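Local coordinates for protein Exo-1,5-alpha-L-arabinofuranobiosidase (Gibberella zeae, PDB 2YDT) that probably hydrolyses alpha-L-arabinofuranosidic linkages, as an exo-acting arabinanase whose pocket holds arabinofuranose and an iminosugar inhibitor, at residues A260-P272 with L306-P318. Sequence-based numbering, arbitrary orientation. Where two conformers were deposited one is given.
Sequences AHHQIVSNDGTTP and LGDASAWKKWDVP. With MN (manganese (II) ion), chain M.
S266 and W312 bring the two backbones to a CA–CA distance of 4.7 Å, where N267 N gives W312 O a weak, bent hydrogen bond (3.0 Å, 132° at the hydrogen) and S266 CA adds a CA-H...O contact to the same oxygen. Toward A309 the backbones separate, and two waters bridge the gap: one links Q263 O and V265 N to A309 O, the other V265 O and A309 O to W312 N. I264 lies across one face of the W312 indole. I264 CD1 sits 3.9 Å from the centroid of the W312 six-membered ring, 12° off the normal, a CH-pi contact, while I264 CG2 lies over the same face, nearest the fusion atom W312 CD2. Two residues beyond W312, K314 extends with CG anti to the backbone N (chi1 166°) and a bend at chi3 that carries its amine to the turn S266–G269. There K314 NZ forms a salt bridge with D268, its hydrogen bond meeting the syn lone pair of D268 OD2 (3.1 Å), and donates to T270 OG1 (3.0 Å). T270 OG1 in turn donates to D268 OD1 (2.7 Å), which also accepts T270 N in an Asx turn; these bonds tie the carboxylate to the loop and probably help orient it toward the lysine. D316 OD1 binds manganese at 2.2 Å together with E299, which K314 also touches. In the sialidase-like beta-propeller, the loop leaving outer strand 262-263 thus packs along W312 and outer strand 313-315 of the next sheet, while W312 NE1 donates to Y247 OH of strand 245-250.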
loop_
_atom_site.group_PDB
_atom_site.type_symbol
_atom_site.label_atom_id
_atom_site.label_comp_id
_atom_site.label_asym_id
_atom_site.label_seq_id
_atom_site.Cartn_x
_atom_site.Cartn_y
_atom_site.Cartn_z
ATOM N N ALA A 260 8.277 17.785 -10.261
ATOM C CA ALA A 260 8.306 17.107 -11.558
ATOM C C ALA A 260 8.020 15.620 -11.375
ATOM O O ALA A 260 8.360 15.018 -10.344
ATOM C CB ALA A 260 9.677 17.284 -12.205
ATOM N N HIS A 261 7.382 15.021 -12.369
ATOM C CA HIS A 261 7.141 13.591 -12.327
ATOM C C HIS A 261 8.173 12.825 -13.159
ATOM O O HIS A 261 8.851 13.398 -14.035
ATOM C CB HIS A 261 5.688 13.230 -12.716
ATOM C CG HIS A 261 5.292 13.508 -14.141
ATOM N ND1 HIS A 261 3.966 13.557 -14.524
ATOM C CD2 HIS A 261 6.017 13.779 -15.265
ATOM C CE1 HIS A 261 3.897 13.822 -15.819
ATOM N NE2 HIS A 261 5.121 13.993 -16.282
ATOM N N HIS A 262 8.299 11.543 -12.853
ATOM C CA HIS A 262 9.270 10.658 -13.498
ATOM C C HIS A 262 8.679 9.281 -13.700
ATOM O O HIS A 262 8.241 8.681 -12.743
ATOM C CB HIS A 262 10.520 10.516 -12.674
ATOM C CG HIS A 262 11.172 11.813 -12.332
ATOM N ND1 HIS A 262 11.994 12.480 -13.223
ATOM C CD2 HIS A 262 11.110 12.584 -11.217
ATOM C CE1 HIS A 262 12.422 13.595 -12.660
ATOM N NE2 HIS A 262 11.895 13.691 -11.453
ATOM N N GLN A 263 8.736 8.757 -14.924
ATOM C CA GLN A 263 8.407 7.363 -15.157
ATOM C C GLN A 263 9.540 6.464 -14.727
ATOM O O GLN A 263 10.713 6.807 -14.941
ATOM C CB GLN A 263 8.184 7.117 -16.677
ATOM C CG GLN A 263 7.659 5.739 -16.969
ATOM C CD GLN A 263 7.419 5.528 -18.459
ATOM O OE1 GLN A 263 7.652 6.465 -19.274
ATOM N NE2 GLN A 263 6.900 4.360 -18.821
ATOM N N ILE A 264 9.227 5.306 -14.149
ATOM C CA ILE A 264 10.238 4.292 -13.882
ATOM C C ILE A 264 10.452 3.483 -15.142
ATOM O O ILE A 264 9.537 2.858 -15.645
ATOM C CB ILE A 264 9.878 3.299 -12.750
ATOM C CG1 ILE A 264 9.773 4.034 -11.441
ATOM C CG2 ILE A 264 10.984 2.189 -12.646
ATOM C CD1 ILE A 264 9.518 3.118 -10.188
ATOM N N VAL A 265 11.684 3.512 -15.662
ATOM C CA VAL A 265 12.085 2.675 -16.811
ATOM C C VAL A 265 13.430 2.080 -16.425
ATOM O O VAL A 265 14.347 2.827 -16.092
ATOM C CB VAL A 265 12.213 3.507 -18.110
ATOM C CG1 VAL A 265 12.608 2.607 -19.319
ATOM C CG2 VAL A 265 10.915 4.245 -18.473
ATOM N N SER A 266 13.564 0.748 -16.413
ATOM C CA SER A 266 14.845 0.141 -16.014
ATOM C C SER A 266 15.836 0.251 -17.187
ATOM O O SER A 266 15.428 0.598 -18.295
ATOM C CB SER A 266 14.699 -1.321 -15.552
ATOM O OG SER A 266 14.224 -2.156 -16.579
ATOM N N ASN A 267 17.095 -0.066 -16.894
ATOM C CA ASN A 267 18.206 0.055 -17.871
ATOM C C ASN A 267 17.957 -0.756 -19.160
ATOM O O ASN A 267 18.365 -0.330 -20.259
ATOM C CB ASN A 267 19.547 -0.316 -17.214
ATOM C CG ASN A 267 19.577 -1.746 -16.726
ATOM O OD1 ASN A 267 18.808 -2.124 -15.847
ATOM N ND2 ASN A 267 20.479 -2.569 -17.309
ATOM N N ASP A 268 17.247 -1.887 -19.074
ATOM C CA ASP A 268 16.900 -2.667 -20.283
ATOM C C ASP A 268 15.630 -2.219 -21.013
ATOM O O ASP A 268 15.193 -2.858 -21.975
ATOM C CB ASP A 268 16.881 -4.173 -19.976
ATOM C CG ASP A 268 15.598 -4.636 -19.305
ATOM O OD1 ASP A 268 14.817 -3.769 -18.870
ATOM O OD2 ASP A 268 15.373 -5.864 -19.257
ATOM N N GLY A 269 15.005 -1.137 -20.533
ATOM C CA GLY A 269 13.816 -0.587 -21.160
ATOM C C GLY A 269 12.479 -1.026 -20.568
ATOM O O GLY A 269 11.437 -0.649 -21.081
ATOM N N THR A 270 12.516 -1.857 -19.536
ATOM C CA THR A 270 11.280 -2.377 -18.922
ATOM C C THR A 270 10.523 -1.235 -18.263
ATOM O O THR A 270 11.136 -0.418 -17.558
ATOM C CB THR A 270 11.561 -3.463 -17.880
ATOM O OG1 THR A 270 12.259 -4.565 -18.506
ATOM C CG2 THR A 270 10.240 -4.004 -17.276
ATOM N N THR A 271 9.216 -1.191 -18.544
ATOM C CA THR A 271 8.298 -0.144 -18.079
ATOM C C THR A 271 7.260 -0.734 -17.081
ATOM O O THR A 271 6.183 -1.179 -17.482
ATOM C CB THR A 271 7.560 0.494 -19.240
ATOM O OG1 THR A 271 6.855 -0.499 -19.988
ATOM C CG2 THR A 271 8.495 1.268 -20.178
ATOM N N PRO A 272 7.604 -0.758 -15.791
ATOM C CA PRO A 272 6.653 -1.307 -14.804
ATOM C C PRO A 272 5.363 -0.515 -14.823
ATOM O O PRO A 272 5.374 0.716 -15.006
ATOM C CB PRO A 272 7.354 -1.129 -13.467
ATOM C CG PRO A 272 8.495 -0.235 -13.707
ATOM C CD PRO A 272 8.841 -0.279 -15.161
ATOM N N LEU A 306 19.256 7.716 -5.291
ATOM C CA LEU A 306 18.332 8.696 -4.699
ATOM C C LEU A 306 17.206 9.093 -5.633
ATOM O O LEU A 306 16.641 10.195 -5.534
ATOM C CB LEU A 306 19.130 9.927 -4.206
ATOM C CG LEU A 306 20.179 9.588 -3.170
ATOM C CD1 LEU A 306 21.058 10.839 -2.916
ATOM C CD2 LEU A 306 19.595 9.082 -1.844
ATOM N N GLY A 307 16.852 8.189 -6.556
ATOM C CA GLY A 307 15.771 8.424 -7.476
ATOM C C GLY A 307 16.140 8.996 -8.826
ATOM O O GLY A 307 15.271 9.388 -9.603
ATOM N N ASP A 308 17.443 9.018 -9.120
ATOM C CA ASP A 308 17.917 9.406 -10.459
ATOM C C ASP A 308 17.204 8.569 -11.503
ATOM O O ASP A 308 17.224 7.334 -11.452
ATOM C CB ASP A 308 19.447 9.258 -10.493
ATOM C CG ASP A 308 20.066 9.583 -11.825
ATOM O OD1 ASP A 308 19.466 9.417 -12.892
ATOM O OD2 ASP A 308 21.265 9.966 -11.787
ATOM N N ALA A 309 16.529 9.228 -12.440
ATOM C CA ALA A 309 15.719 8.512 -13.433
ATOM C C ALA A 309 16.494 7.587 -14.369
ATOM O O ALA A 309 15.890 6.729 -15.020
ATOM C CB ALA A 309 14.820 9.482 -14.226
ATOM N N SER A 310 17.818 7.773 -14.451
ATOM C CA SER A 310 18.670 6.901 -15.273
ATOM C C SER A 310 19.203 5.667 -14.563
ATOM O O SER A 310 19.878 4.857 -15.200
ATOM C CB SER A 310 19.887 7.695 -15.822
ATOM O OG SER A 310 20.765 8.062 -14.775
ATOM N N ALA A 311 18.896 5.487 -13.278
ATOM C CA ALA A 311 19.568 4.506 -12.469
ATOM C C ALA A 311 18.661 3.356 -11.956
ATOM O O ALA A 311 19.037 2.660 -11.033
ATOM C CB ALA A 311 20.292 5.219 -11.294
ATOM N N TRP A 312 17.510 3.133 -12.568
ATOM C CA TRP A 312 16.632 2.009 -12.136
ATOM C C TRP A 312 17.135 0.706 -12.740
ATOM O O TRP A 312 17.420 0.651 -13.952
ATOM C CB TRP A 312 15.177 2.231 -12.509
ATOM C CG TRP A 312 14.557 3.345 -11.728
ATOM C CD1 TRP A 312 14.476 4.677 -12.094
ATOM C CD2 TRP A 312 13.946 3.253 -10.435
ATOM N NE1 TRP A 312 13.837 5.412 -11.103
ATOM C CE2 TRP A 312 13.523 4.568 -10.068
ATOM C CE3 TRP A 312 13.728 2.204 -9.532
ATOM C CZ2 TRP A 312 12.858 4.838 -8.845
ATOM C CZ3 TRP A 312 13.074 2.491 -8.314
ATOM C CH2 TRP A 312 12.646 3.787 -7.996
ATOM N N LYS A 313 17.215 -0.320 -11.903
ATOM C CA LYS A 313 17.620 -1.668 -12.328
ATOM C C LYS A 313 16.493 -2.654 -11.995
ATOM O O LYS A 313 15.650 -2.370 -11.140
ATOM C CB LYS A 313 18.912 -2.106 -11.648
ATOM C CG LYS A 313 20.076 -1.063 -11.629
ATOM C CD LYS A 313 20.478 -0.560 -12.973
ATOM C CE LYS A 313 21.752 0.297 -12.921
ATOM N NZ LYS A 313 21.860 1.158 -14.171
ATOM N N LYS A 314 16.480 -3.794 -12.670
ATOM C CA LYS A 314 15.428 -4.789 -12.516
ATOM C C LYS A 314 16.033 -6.135 -12.134
ATOM O O LYS A 314 17.049 -6.534 -12.727
ATOM C CB LYS A 314 14.673 -4.885 -13.812
ATOM C CG LYS A 314 13.740 -6.110 -13.981
ATOM C CD LYS A 314 13.091 -6.116 -15.345
ATOM C CE LYS A 314 13.969 -6.823 -16.370
ATOM N NZ LYS A 314 13.190 -7.298 -17.524
ATOM N N TRP A 315 15.409 -6.857 -11.202
ATOM C CA TRP A 315 15.901 -8.145 -10.685
ATOM C C TRP A 315 14.780 -9.153 -10.457
ATOM O O TRP A 315 13.739 -8.815 -9.870
ATOM C CB TRP A 315 16.678 -7.999 -9.361
ATOM C CG TRP A 315 17.591 -6.799 -9.289
ATOM C CD1 TRP A 315 17.280 -5.579 -8.789
ATOM C CD2 TRP A 315 18.939 -6.698 -9.765
ATOM N NE1 TRP A 315 18.340 -4.715 -8.901
ATOM C CE2 TRP A 315 19.378 -5.384 -9.492
ATOM C CE3 TRP A 315 19.828 -7.597 -10.356
ATOM C CZ2 TRP A 315 20.663 -4.937 -9.817
ATOM C CZ3 TRP A 315 21.101 -7.156 -10.671
ATOM C CH2 TRP A 315 21.505 -5.845 -10.404
ATOM N N ASP A 316 14.999 -10.407 -10.868
ATOM C CA ASP A 316 14.044 -11.472 -10.606
ATOM C C ASP A 316 14.039 -11.847 -9.153
ATOM O O ASP A 316 15.070 -11.784 -8.462
ATOM C CB ASP A 316 14.401 -12.737 -11.425
ATOM C CG ASP A 316 14.193 -12.563 -12.872
ATOM O OD1 ASP A 316 13.141 -12.033 -13.284
ATOM O OD2 ASP A 316 15.085 -12.969 -13.648
ATOM N N VAL A 317 12.850 -12.248 -8.677
ATOM C CA VAL A 317 12.679 -12.762 -7.332
ATOM C C VAL A 317 11.712 -13.949 -7.395
ATOM O O VAL A 317 11.011 -14.092 -8.394
ATOM C CB VAL A 317 12.094 -11.667 -6.366
ATOM C CG1 VAL A 317 13.105 -10.499 -6.144
ATOM C CG2 VAL A 317 10.743 -11.179 -6.875
ATOM N N PRO A 318 11.662 -14.776 -6.347
ATOM C CA PRO A 318 10.804 -15.954 -6.452
ATOM C C PRO A 318 9.318 -15.765 -6.179
ATOM O O PRO A 318 8.530 -16.685 -6.402
ATOM C CB PRO A 318 11.373 -16.907 -5.418
ATOM C CG PRO A 318 12.166 -16.094 -4.506
ATOM C CD PRO A 318 12.570 -14.854 -5.193
HETATM MN MN MN M . 12.377 -11.627 -15.276
HETATM O O HOH W 1 13.243 5.899 -15.007
HETATM O O HOH W 2 16.690 4.070 -15.292
HETATM O O HOH W 3 13.536 -10.457 -15.741
#